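Local coordinates for protein endo-beta-1,2-glucanase (Talaromyces funiculosus, PDB 6IMV) that hydrolyses internal beta-1,2-glucosidic linkages of beta-1,2-glucan, acting as a fungal endo-beta-1,2-glucanase, at residues Thr62-Val67 and Val427-Thr432; Leu89-Ile94 and Val173-Gln178; Ala345-Val350 and Ser416-Arg421. One frame throughout, in Å; residues are numbered along the deposited sequence.

Contact 1: residues Thr62-Val67 and Val427-Thr432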
loop_
_atom_site.group_PDB
_atom_site.type_symbol
_atom_site.label_atom_id
_atom_site.label_comp_id
_atom_site.label_asym_id
_atom_site.label_seq_id
_atom_site.Cartn_x
_atom_site.Cartn_y
_atom_site.Cartn_z
ATOM N N THR A 62 -8.906 8.644 -9.817
ATOM C CA THR A 62 -9.912 9.279 -10.660
ATOM C C THR A 62 -10.923 8.245 -11.155
ATOM O O THR A 62 -10.596 7.075 -11.400
ATOM C CB THR A 62 -9.274 10.007 -11.854
ATOM O OG1 THR A 62 -10.323 10.634 -12.595
ATOM C CG2 THR A 62 -8.525 9.087 -12.783
ATOM N N ASN A 63 -12.161 8.712 -11.324
ATOM C CA ASN A 63 -13.187 7.980 -12.040
ATOM C C ASN A 63 -12.827 7.973 -13.527
ATOM O O ASN A 63 -12.168 8.890 -14.021
ATOM C CB ASN A 63 -14.563 8.610 -11.847
ATOM C CG ASN A 63 -15.008 8.602 -10.406
ATOM O OD1 ASN A 63 -15.575 7.616 -9.946
ATOM N ND2 ASN A 63 -14.752 9.694 -9.702
ATOM N N ILE A 64 -13.268 6.925 -14.222
ATOM C CA ILE A 64 -13.179 6.859 -15.668
ATOM C C ILE A 64 -14.588 6.595 -16.203
ATOM O O ILE A 64 -15.425 5.983 -15.514
ATOM C CB ILE A 64 -12.146 5.805 -16.130
ATOM C CG1 ILE A 64 -12.504 4.384 -15.674
ATOM C CG2 ILE A 64 -10.762 6.202 -15.660
ATOM C CD1 ILE A 64 -11.465 3.333 -16.034
ATOM N N ASP A 65 -14.843 7.080 -17.420
ATOM C CA ASP A 65 -16.169 7.034 -18.018
ATOM C C ASP A 65 -16.592 5.573 -18.222
ATOM O O ASP A 65 -15.834 4.739 -18.721
ATOM C CB ASP A 65 -16.203 7.827 -19.323
ATOM C CG ASP A 65 -17.581 7.875 -19.958
ATOM O OD1 ASP A 65 -18.358 8.740 -19.561
ATOM O OD2 ASP A 65 -17.865 7.010 -20.818
ATOM N N TRP A 66 -17.836 5.284 -17.842
ATOM C CA TRP A 66 -18.407 3.960 -17.913
ATOM C C TRP A 66 -18.213 3.327 -19.298
ATOM O O TRP A 66 -17.894 2.148 -19.392
ATOM C CB TRP A 66 -19.890 3.990 -17.534
ATOM C CG TRP A 66 -20.488 2.623 -17.574
ATOM C CD1 TRP A 66 -21.294 2.089 -18.543
ATOM C CD2 TRP A 66 -20.249 1.570 -16.626
ATOM N NE1 TRP A 66 -21.610 0.792 -18.232
ATOM C CE2 TRP A 66 -20.981 0.448 -17.064
ATOM C CE3 TRP A 66 -19.505 1.480 -15.445
ATOM C CZ2 TRP A 66 -20.995 -0.749 -16.352
ATOM C CZ3 TRP A 66 -19.514 0.294 -14.749
ATOM C CH2 TRP A 66 -20.246 -0.804 -15.201
ATOM N N VAL A 67 -18.422 4.113 -20.358
ATOM C CA VAL A 67 -18.370 3.625 -21.728
ATOM C C VAL A 67 -16.948 3.752 -22.289
ATOM O O VAL A 67 -16.433 2.792 -22.852
ATOM C CB VAL A 67 -19.401 4.337 -22.623
ATOM C CG1 VAL A 67 -19.227 3.969 -24.097
ATOM C CG2 VAL A 67 -20.826 4.066 -22.152
ATOM N N VAL A 427 -18.739 -3.228 -12.195
ATOM C CA VAL A 427 -17.340 -2.866 -12.120
ATOM C C VAL A 427 -17.239 -1.494 -11.441
ATOM O O VAL A 427 -18.136 -0.654 -11.586
ATOM C CB VAL A 427 -16.725 -2.876 -13.536
ATOM C CG1 VAL A 427 -15.431 -2.102 -13.616
ATOM C CG2 VAL A 427 -16.515 -4.287 -14.055
ATOM N N SER A 428 -16.156 -1.285 -10.683
ATOM C CA SER A 428 -15.794 0.034 -10.172
ATOM C C SER A 428 -14.974 0.751 -11.243
ATOM O O SER A 428 -13.801 0.437 -11.431
ATOM C CB SER A 428 -15.027 -0.062 -8.876
ATOM O OG SER A 428 -14.804 1.228 -8.329
ATOM N N ALA A 429 -15.607 1.689 -11.956
ATOM C CA ALA A 429 -14.965 2.386 -13.072
ATOM C C ALA A 429 -14.106 3.511 -12.493
ATOM O O ALA A 429 -14.469 4.696 -12.517
ATOM C CB ALA A 429 -16.019 2.881 -14.034
ATOM N N LEU A 430 -12.982 3.099 -11.904
ATOM C CA LEU A 430 -12.205 3.929 -11.033
ATOM C C LEU A 430 -10.743 3.470 -11.080
ATOM O O LEU A 430 -10.464 2.295 -11.352
ATOM C CB LEU A 430 -12.805 3.792 -9.628
ATOM C CG LEU A 430 -12.169 4.647 -8.531
ATOM C CD1 LEU A 430 -12.535 6.106 -8.714
ATOM C CD2 LEU A 430 -12.589 4.161 -7.154
ATOM N N LEU A 431 -9.830 4.419 -10.840
ATOM C CA LEU A 431 -8.414 4.153 -10.630
ATOM C C LEU A 431 -8.009 4.720 -9.265
ATOM O O LEU A 431 -8.344 5.857 -8.978
ATOM C CB LEU A 431 -7.591 4.840 -11.726
ATOM C CG LEU A 431 -8.118 4.738 -13.154
ATOM C CD1 LEU A 431 -7.368 5.713 -14.049
ATOM C CD2 LEU A 431 -8.015 3.314 -13.687
ATOM N N THR A 432 -7.272 3.947 -8.457
ATOM C CA THR A 432 -6.649 4.472 -7.246
ATOM C C THR A 432 -5.226 3.927 -7.114
ATOM O O THR A 432 -4.914 2.867 -7.659
ATOM C CB THR A 432 -7.459 4.132 -5.984
ATOM O OG1 THR A 432 -7.444 2.718 -5.795
ATOM C CG2 THR A 432 -8.893 4.619 -6.045
HETATM O O HOH W 1 -16.918 5.797 -11.309
#
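Thr62 and Leu431 form an antiparallel hydrogen-bonded pair that joins strand 57-64 to strand 427-432 within the antiparallel sheet of an enzyme with more helix than strand; Asn63 and Leu430 follow as a non-hydrogen-bonded pair. Two reciprocal bonds fix the register: Thr62 N to Leu431 O at 3.0 Å and Leu431 N to Thr62 O at 2.8 Å. One step on, Ile64 N donates to Ala429 O at 3.1 Å. The N-H...O angle is nearly straight (173°), yet the donor sits well above the carbonyl plane. Ala429 is the centre of an inverse gamma turn, so the ladder loses its regularity here.

On the face carrying Thr62 and Leu431, the two side chains run side by side. Thr62 holds OG1 opposite its own N (chi1 -178°), where the hydroxyl donates to Asn63 O, and CG2 is turned to Leu431 CD1 at 3.8 Å. From just beyond the paired residues, Ile64 crosses Leu431 at about a right angle. Its chi1 of 61° sets CG1 against the Ala429 carbonyl and brings CG2 to Leu431 CD1, also at 3.8 Å, so a single leucine methyl is touched by two neighbours.

The other face carries Asn63 and Leu430. Leu430 CD1 lies 3.6 Å from Asn63 OD1, while Asn63 ND2 is occupied by Val73 O of strand 71-78. A water lies close to both Asn63 OD1 and Ala429 O. At the end of strand 427-432, Thr432 touches a bound beta-D-glucopyranose and its OG1 caps Ser435 N at the start of helix 433-443.

Past the paired strands, Trp66 swings back to 427-432: Ala429 CB approaches the indole obliquely, and Val427 O lies in the ring plane at its edge, 3.6 Å from CZ3.

Contact 2: residues Leu89-Ile94 and Val173-Gln178; sequences LYAHAI and VYAFIQ
The Phe176 ring meets helix 80-94 edge first: Ala91 N and the Tyr90 carbonyl carbon lie in its plane, and no atom of 89-94 stacks over either face. Phe176 CD1 is 3.8 Å from Ala91 N, and CE1 is 3.9 Å from Tyr90 O, an oxygen already engaged by Ile94 N in the helix ladder. Ile94 CD1 approaches Phe176 CZ obliquely, at 3.9 Å, the two side chains crossing at about a right angle. A chi1 of 174°, with CG opposite the backbone N, carries the ring across to its neighbour. The Tyr90 ring instead leads away to helix 112-133, and its hydroxyl bonds to His45.

Nearer the root of the Phe176 side chain, Ala91 CB sits 3.6 Å from Phe176 CA, and this small residue permits an axis separation of 8.4 Å. The segments run nearly parallel, 8° apart, consistent with neighbouring helices of the (alpha/alpha)6 barrel known for this family. Met120 of helix 112-133 also touches Phe176.

With no hydrogen bond crossing between the segments, the union of helices 80-94 and 163-182 here rests on apolar shape fit and van der Waals contact.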
loop_
_atom_site.group_PDB
_atom_site.type_symbol
_atom_site.label_atom_id
_atom_site.label_comp_id
_atom_site.label_asym_id
_atom_site.label_seq_id
_atom_site.Cartn_x
_atom_site.Cartn_y
_atom_site.Cartn_z
ATOM N N LEU A 89 7.683 4.070 -5.416
ATOM C CA LEU A 89 7.911 3.967 -6.863
ATOM C C LEU A 89 9.103 4.858 -7.243
ATOM O O LEU A 89 9.984 4.430 -7.992
ATOM C CB LEU A 89 6.634 4.383 -7.594
ATOM C CG LEU A 89 6.591 4.273 -9.117
ATOM C CD1 LEU A 89 7.186 5.494 -9.786
ATOM C CD2 LEU A 89 7.241 3.012 -9.645
ATOM N N TYR A 90 9.109 6.093 -6.724
ATOM C CA TYR A 90 10.152 7.068 -7.033
ATOM C C TYR A 90 11.515 6.630 -6.479
ATOM O O TYR A 90 12.541 6.978 -7.064
ATOM C CB TYR A 90 9.779 8.464 -6.529
ATOM C CG TYR A 90 8.611 9.117 -7.221
ATOM C CD1 TYR A 90 8.185 8.734 -8.482
ATOM C CD2 TYR A 90 7.929 10.144 -6.597
ATOM C CE1 TYR A 90 7.099 9.346 -9.088
ATOM C CE2 TYR A 90 6.848 10.771 -7.192
ATOM C CZ TYR A 90 6.434 10.378 -8.448
ATOM O OH TYR A 90 5.365 10.996 -9.014
ATOM N N ALA A 91 11.528 5.887 -5.366
ATOM C CA ALA A 91 12.769 5.369 -4.799
ATOM C C ALA A 91 13.428 4.419 -5.808
ATOM O O ALA A 91 14.627 4.537 -6.074
ATOM C CB ALA A 91 12.515 4.709 -3.467
ATOM N N HIS A 92 12.631 3.530 -6.415
ATOM C CA HIS A 92 13.145 2.605 -7.428
ATOM C C HIS A 92 13.576 3.374 -8.685
ATOM O O HIS A 92 14.626 3.079 -9.266
ATOM C CB HIS A 92 12.113 1.516 -7.744
ATOM C CG HIS A 92 11.907 0.553 -6.623
ATOM N ND1 HIS A 92 12.885 -0.345 -6.231
ATOM C CD2 HIS A 92 10.853 0.345 -5.804
ATOM C CE1 HIS A 92 12.434 -1.069 -5.226
ATOM N NE2 HIS A 92 11.191 -0.662 -4.941
ATOM N N ALA A 93 12.749 4.340 -9.107
ATOM C CA ALA A 93 12.986 5.111 -10.319
ATOM C C ALA A 93 14.317 5.871 -10.213
ATOM O O ALA A 93 15.138 5.819 -11.140
ATOM C CB ALA A 93 11.842 6.054 -10.585
ATOM N N ILE A 94 14.535 6.563 -9.089
ATOM C CA ILE A 94 15.736 7.396 -8.944
ATOM C C ILE A 94 16.991 6.512 -8.832
ATOM O O ILE A 94 18.064 6.976 -9.138
ATOM C CB ILE A 94 15.640 8.390 -7.765
ATOM C CG1 ILE A 94 16.578 9.580 -8.001
ATOM C CG2 ILE A 94 15.903 7.710 -6.432
ATOM C CD1 ILE A 94 16.281 10.780 -7.151
ATOM N N VAL A 173 9.861 7.323 2.559
ATOM C CA VAL A 173 10.792 8.452 2.448
ATOM C C VAL A 173 12.199 8.003 2.863
ATOM O O VAL A 173 13.179 8.393 2.245
ATOM C CB VAL A 173 10.300 9.675 3.247
ATOM C CG1 VAL A 173 11.388 10.732 3.411
ATOM C CG2 VAL A 173 9.062 10.288 2.606
ATOM N N TYR A 174 12.274 7.186 3.917
ATOM C CA TYR A 174 13.518 6.580 4.410
ATOM C C TYR A 174 14.208 5.831 3.257
ATOM O O TYR A 174 15.404 6.044 2.993
ATOM C CB TYR A 174 13.172 5.687 5.605
ATOM C CG TYR A 174 14.305 5.178 6.460
ATOM C CD1 TYR A 174 14.712 5.871 7.591
ATOM C CD2 TYR A 174 14.894 3.948 6.211
ATOM C CE1 TYR A 174 15.703 5.379 8.426
ATOM C CE2 TYR A 174 15.888 3.440 7.037
ATOM C CZ TYR A 174 16.300 4.161 8.144
ATOM O OH TYR A 174 17.276 3.661 8.961
ATOM N N ALA A 175 13.438 5.002 2.541
ATOM C CA ALA A 175 13.920 4.271 1.345
ATOM C C ALA A 175 14.399 5.239 0.255
ATOM O O ALA A 175 15.477 5.045 -0.327
ATOM C CB ALA A 175 12.839 3.376 0.804
ATOM N N PHE A 176 13.572 6.245 -0.047
ATOM C CA PHE A 176 13.851 7.172 -1.133
ATOM C C PHE A 176 15.184 7.881 -0.885
ATOM O O PHE A 176 15.976 8.062 -1.813
ATOM C CB PHE A 176 12.738 8.209 -1.299
ATOM C CG PHE A 176 13.071 9.254 -2.325
ATOM C CD1 PHE A 176 12.848 9.017 -3.671
ATOM C CD2 PHE A 176 13.657 10.455 -1.950
ATOM C CE1 PHE A 176 13.186 9.971 -4.621
ATOM C CE2 PHE A 176 13.993 11.406 -2.899
ATOM C CZ PHE A 176 13.747 11.168 -4.232
ATOM N N ILE A 177 15.390 8.310 0.361
ATOM C CA ILE A 177 16.610 9.002 0.768
ATOM C C ILE A 177 17.812 8.109 0.459
ATOM O O ILE A 177 18.782 8.582 -0.138
ATOM C CB ILE A 177 16.556 9.404 2.252
ATOM C CG1 ILE A 177 15.615 10.590 2.464
ATOM C CG2 ILE A 177 17.945 9.675 2.816
ATOM C CD1 ILE A 177 15.123 10.717 3.887
ATOM N N GLN A 178 17.731 6.834 0.868
ATOM C CA GLN A 178 18.793 5.881 0.629
ATOM C C GLN A 178 19.022 5.717 -0.884
ATOM O O GLN A 178 20.172 5.718 -1.337
ATOM C CB GLN A 178 18.498 4.535 1.285
ATOM C CG GLN A 178 19.665 3.569 1.219
ATOM C CD GLN A 178 20.890 4.122 1.911
ATOM O OE1 GLN A 178 20.862 4.477 3.083
ATOM N NE2 GLN A 178 21.982 4.222 1.174
#

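Contact 3: residues Ala345-Val350 and Ser416-Arg421; sequences ASINNV and STESTR. With NAG (2-acetamido-2-deoxy-beta-D-glucopyranose), chain C; BGC (beta-D-glucopyranose), chain I; NAG (2-acetamido-2-deoxy-beta-D-glucopyranose), chain B.
Asn348 grips Glu418 through two hydrogen bonds that converge on one carboxylate oxygen. Asn348 N reaches the anti lone pair of Glu418 OE2 at 3.1 Å, and Asn348 ND2 reaches OE2 at 2.8 Å from above the carboxylate plane; amide and carboxylate are turned 48° against each other. A bend in the glutamate chain (chi2 90°) turns the carboxylate toward Asn348, while its OE1 is bonded to Ser435 and Thr432. The amide held in this way points its ND2 at O4 of a bound beta-D-glucopyranose as well, 2.9 Å away and nearly straight at 169°. This is consistent with a second-shell role for Glu418 in positioning the Asn348 amide; Asp60 binds the same glucose. The last hydrogen bond across the pair runs from Ser419 OG to Asn348 O, 3.0 Å.

Van der Waals contacts accompany the polar grip. Ile347 and Glu418 approach from opposite directions, Ile347 CD1 lying against the carboxylate, and Ile347 CG1 packs on Ser419 CB at 3.6 Å. Farther along, Val350 CG1 rests obliquely on the aliphatic stem of Arg421, 3.6 Å from CG.

The third kind is glycan contact. Asn349 ND2 is covalently joined to C1 of an N-acetylglucosamine. A water at the guanidinium edge accepts from Arg421 NH1 and donates to Asn349 OD1, tying the arginine to the glycosylated side chain, and the acetyl methyl of the second sugar lies over one guanidinium face. Salt bridges to Asp379 and Asp423 anchor that arginine.

The two segments are not paired as beta strands. Strand 347-352 forms a separate two-stranded hairpin with 357-362, held by side-chain and backbone bonds against strand 415-421, which itself pairs with strands 380-381 and 427-432.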
loop_
_atom_site.group_PDB
_atom_site.type_symbol
_atom_site.label_atom_id
_atom_site.label_comp_id
_atom_site.label_asym_id
_atom_site.label_seq_id
_atom_site.Cartn_x
_atom_site.Cartn_y
_atom_site.Cartn_z
ATOM N N ALA A 345 -9.638 -7.796 -1.068
ATOM C CA ALA A 345 -9.002 -6.742 -0.300
ATOM C C ALA A 345 -9.959 -5.546 -0.197
ATOM O O ALA A 345 -10.848 -5.378 -1.042
ATOM C CB ALA A 345 -7.691 -6.351 -0.946
ATOM N N SER A 346 -9.785 -4.736 0.847
ATOM C CA SER A 346 -10.518 -3.492 0.997
ATOM C C SER A 346 -10.441 -2.709 -0.322
ATOM O O SER A 346 -9.351 -2.543 -0.903
ATOM C CB SER A 346 -9.984 -2.671 2.152
ATOM O OG SER A 346 -9.922 -3.434 3.349
ATOM N N ILE A 347 -11.592 -2.231 -0.800
ATOM C CA ILE A 347 -11.706 -1.738 -2.177
ATOM C C ILE A 347 -12.988 -0.908 -2.336
ATOM O O ILE A 347 -13.977 -1.108 -1.611
ATOM C CB ILE A 347 -11.681 -2.933 -3.159
ATOM C CG1 ILE A 347 -11.414 -2.499 -4.596
ATOM C CG2 ILE A 347 -12.960 -3.767 -3.070
ATOM C CD1 ILE A 347 -10.015 -1.992 -4.828
ATOM N N ASN A 348 -12.964 0.012 -3.307
ATOM C CA ASN A 348 -14.152 0.724 -3.751
ATOM C C ASN A 348 -15.117 -0.263 -4.411
ATOM O O ASN A 348 -14.708 -1.197 -5.112
ATOM C CB ASN A 348 -13.822 1.881 -4.696
ATOM C CG ASN A 348 -13.292 3.080 -3.944
ATOM O OD1 ASN A 348 -14.065 3.823 -3.338
ATOM N ND2 ASN A 348 -11.981 3.243 -3.932
ATOM N N ASN A 349 -16.406 -0.014 -4.164
ATOM C CA ASN A 349 -17.515 -0.760 -4.715
ATOM C C ASN A 349 -17.719 -0.338 -6.172
ATOM O O ASN A 349 -17.062 0.598 -6.662
ATOM C CB ASN A 349 -18.776 -0.510 -3.885
ATOM C CG ASN A 349 -19.780 -1.645 -3.905
ATOM O OD1 ASN A 349 -19.668 -2.585 -4.698
ATOM N ND2 ASN A 349 -20.764 -1.549 -3.024
ATOM N N VAL A 350 -18.658 -1.013 -6.840
ATOM C CA VAL A 350 -18.978 -0.777 -8.245
ATOM C C VAL A 350 -19.499 0.651 -8.451
ATOM O O VAL A 350 -20.028 1.299 -7.536
ATOM C CB VAL A 350 -19.995 -1.803 -8.769
ATOM C CG1 VAL A 350 -19.481 -3.222 -8.649
ATOM C CG2 VAL A 350 -21.350 -1.681 -8.084
ATOM N N SER A 416 -4.878 -1.486 -14.982
ATOM C CA SER A 416 -5.969 -2.262 -14.374
ATOM C C SER A 416 -7.051 -1.327 -13.815
ATOM O O SER A 416 -6.781 -0.177 -13.405
ATOM C CB SER A 416 -5.459 -3.205 -13.314
ATOM O OG SER A 416 -4.879 -2.505 -12.215
ATOM N N THR A 417 -8.284 -1.842 -13.818
ATOM C CA THR A 417 -9.441 -1.184 -13.233
ATOM C C THR A 417 -9.539 -1.569 -11.747
ATOM O O THR A 417 -9.077 -2.654 -11.347
ATOM C CB THR A 417 -10.693 -1.561 -14.036
ATOM O OG1 THR A 417 -10.447 -1.303 -15.419
ATOM C CG2 THR A 417 -11.929 -0.813 -13.601
ATOM N N GLU A 418 -10.164 -0.691 -10.950
ATOM C CA GLU A 418 -10.241 -0.799 -9.475
ATOM C C GLU A 418 -10.712 -2.197 -9.035
ATOM O O GLU A 418 -10.036 -2.878 -8.247
ATOM C CB GLU A 418 -11.166 0.295 -8.929
ATOM C CG GLU A 418 -11.452 0.198 -7.430
ATOM C CD GLU A 418 -10.515 0.943 -6.497
ATOM O OE1 GLU A 418 -9.474 1.437 -6.971
ATOM O OE2 GLU A 418 -10.824 1.017 -5.283
ATOM N N SER A 419 -11.891 -2.612 -9.508
ATOM C CA SER A 419 -12.534 -3.820 -8.997
ATOM C C SER A 419 -13.685 -4.252 -9.904
ATOM O O SER A 419 -14.194 -3.452 -10.673
ATOM C CB SER A 419 -13.028 -3.613 -7.586
ATOM O OG SER A 419 -14.162 -2.769 -7.571
ATOM N N THR A 420 -14.070 -5.529 -9.764
ATOM C CA THR A 420 -15.229 -6.124 -10.411
ATOM C C THR A 420 -15.992 -6.975 -9.386
ATOM O O THR A 420 -15.395 -7.602 -8.514
ATOM C CB THR A 420 -14.826 -6.989 -11.614
ATOM O OG1 THR A 420 -16.009 -7.529 -12.204
ATOM C CG2 THR A 420 -13.887 -8.126 -11.268
ATOM N N ARG A 421 -17.317 -7.019 -9.527
ATOM C CA ARG A 421 -18.096 -8.044 -8.872
ATOM C C ARG A 421 -17.586 -9.410 -9.347
ATOM O O ARG A 421 -17.244 -9.581 -10.538
ATOM C CB ARG A 421 -19.584 -7.868 -9.185
ATOM C CG ARG A 421 -20.245 -6.732 -8.417
ATOM C CD ARG A 421 -21.743 -6.657 -8.647
ATOM N NE ARG A 421 -22.402 -7.884 -8.202
ATOM C CZ ARG A 421 -22.841 -8.124 -6.967
ATOM N NH1 ARG A 421 -22.666 -7.237 -6.001
ATOM N NH2 ARG A 421 -23.449 -9.265 -6.705
HETATM C C1 NAG C . -21.814 -2.523 -2.880
HETATM C C2 NAG C . -22.531 -2.269 -1.569
HETATM C C3 NAG C . -23.577 -3.357 -1.370
HETATM C C4 NAG C . -24.563 -3.342 -2.519
HETATM C C5 NAG C . -23.831 -3.397 -3.854
HETATM C C6 NAG C . -24.805 -3.136 -5.000
HETATM C C7 NAG C . -21.006 -1.147 -0.010
HETATM C C8 NAG C . -20.162 -1.328 1.219
HETATM N N2 NAG C . -21.603 -2.245 -0.456
HETATM O O3 NAG C . -24.256 -3.155 -0.143
HETATM O O4 NAG C . -25.390 -4.510 -2.392
HETATM O O5 NAG C . -22.769 -2.437 -3.933
HETATM O O6 NAG C . -24.102 -3.312 -6.225
HETATM O O7 NAG C . -21.129 -0.065 -0.557
HETATM C C2 BGC I . -11.766 6.154 0.880
HETATM C C3 BGC I . -11.875 6.142 -0.655
HETATM C C4 BGC I . -10.541 5.762 -1.329
HETATM C C5 BGC I . -9.952 4.512 -0.657
HETATM C C6 BGC I . -8.587 4.110 -1.220
HETATM C C1 BGC I . -11.118 4.871 1.381
HETATM O O1 BGC I . -10.951 4.832 2.801
HETATM O O2 BGC I . -13.070 6.231 1.429
HETATM O O3 BGC I . -12.314 7.412 -1.139
HETATM O O4 BGC I . -10.706 5.544 -2.745
HETATM O O5 BGC I . -9.843 4.724 0.756
HETATM O O6 BGC I . -7.641 5.134 -0.922
HETATM C C1 NAG B . -26.783 -4.141 -2.401
HETATM C C2 NAG B . -27.649 -5.358 -2.712
HETATM C C3 NAG B . -29.144 -5.022 -2.635
HETATM C C4 NAG B . -29.504 -4.185 -1.413
HETATM C C5 NAG B . -28.543 -2.988 -1.354
HETATM C C6 NAG B . -28.850 -1.970 -0.261
HETATM C C7 NAG B . -26.588 -6.756 -4.441
HETATM C C8 NAG B . -26.440 -6.906 -5.925
HETATM N N2 NAG B . -27.366 -5.752 -4.075
HETATM O O3 NAG B . -29.931 -6.216 -2.619
HETATM O O4 NAG B . -30.891 -3.810 -1.528
HETATM O O5 NAG B . -27.213 -3.512 -1.191
HETATM O O6 NAG B . -28.378 -2.452 1.002
HETATM O O7 NAG B . -26.024 -7.496 -3.649
HETATM O O HOH W 2 -21.372 -4.631 -6.014
#

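Contacts 1 and 3 are neighbours, their centres 10 Å apart, because strands 427-432 and 415-421 are adjacent in one sheet. They meet directly: Thr432 OG1 lies 2.7 Å from Glu418 OE1, and Ser428 N lies 2.9 Å from Ser419 O. Each supplies one residue of the glucose pocket, Thr432 from contact 1 and Asn348 from contact 3, and Glu418, bonded to both, connects the two pocket residues. Contact 2 stands apart among the helices, its centre about 29 Å from that of contact 1 and 28 Å from that of contact 3, and on the opposite side of the chain's centre from contact 3. Along the chain, 62-67 with 427-432 encloses both others, which follow in series.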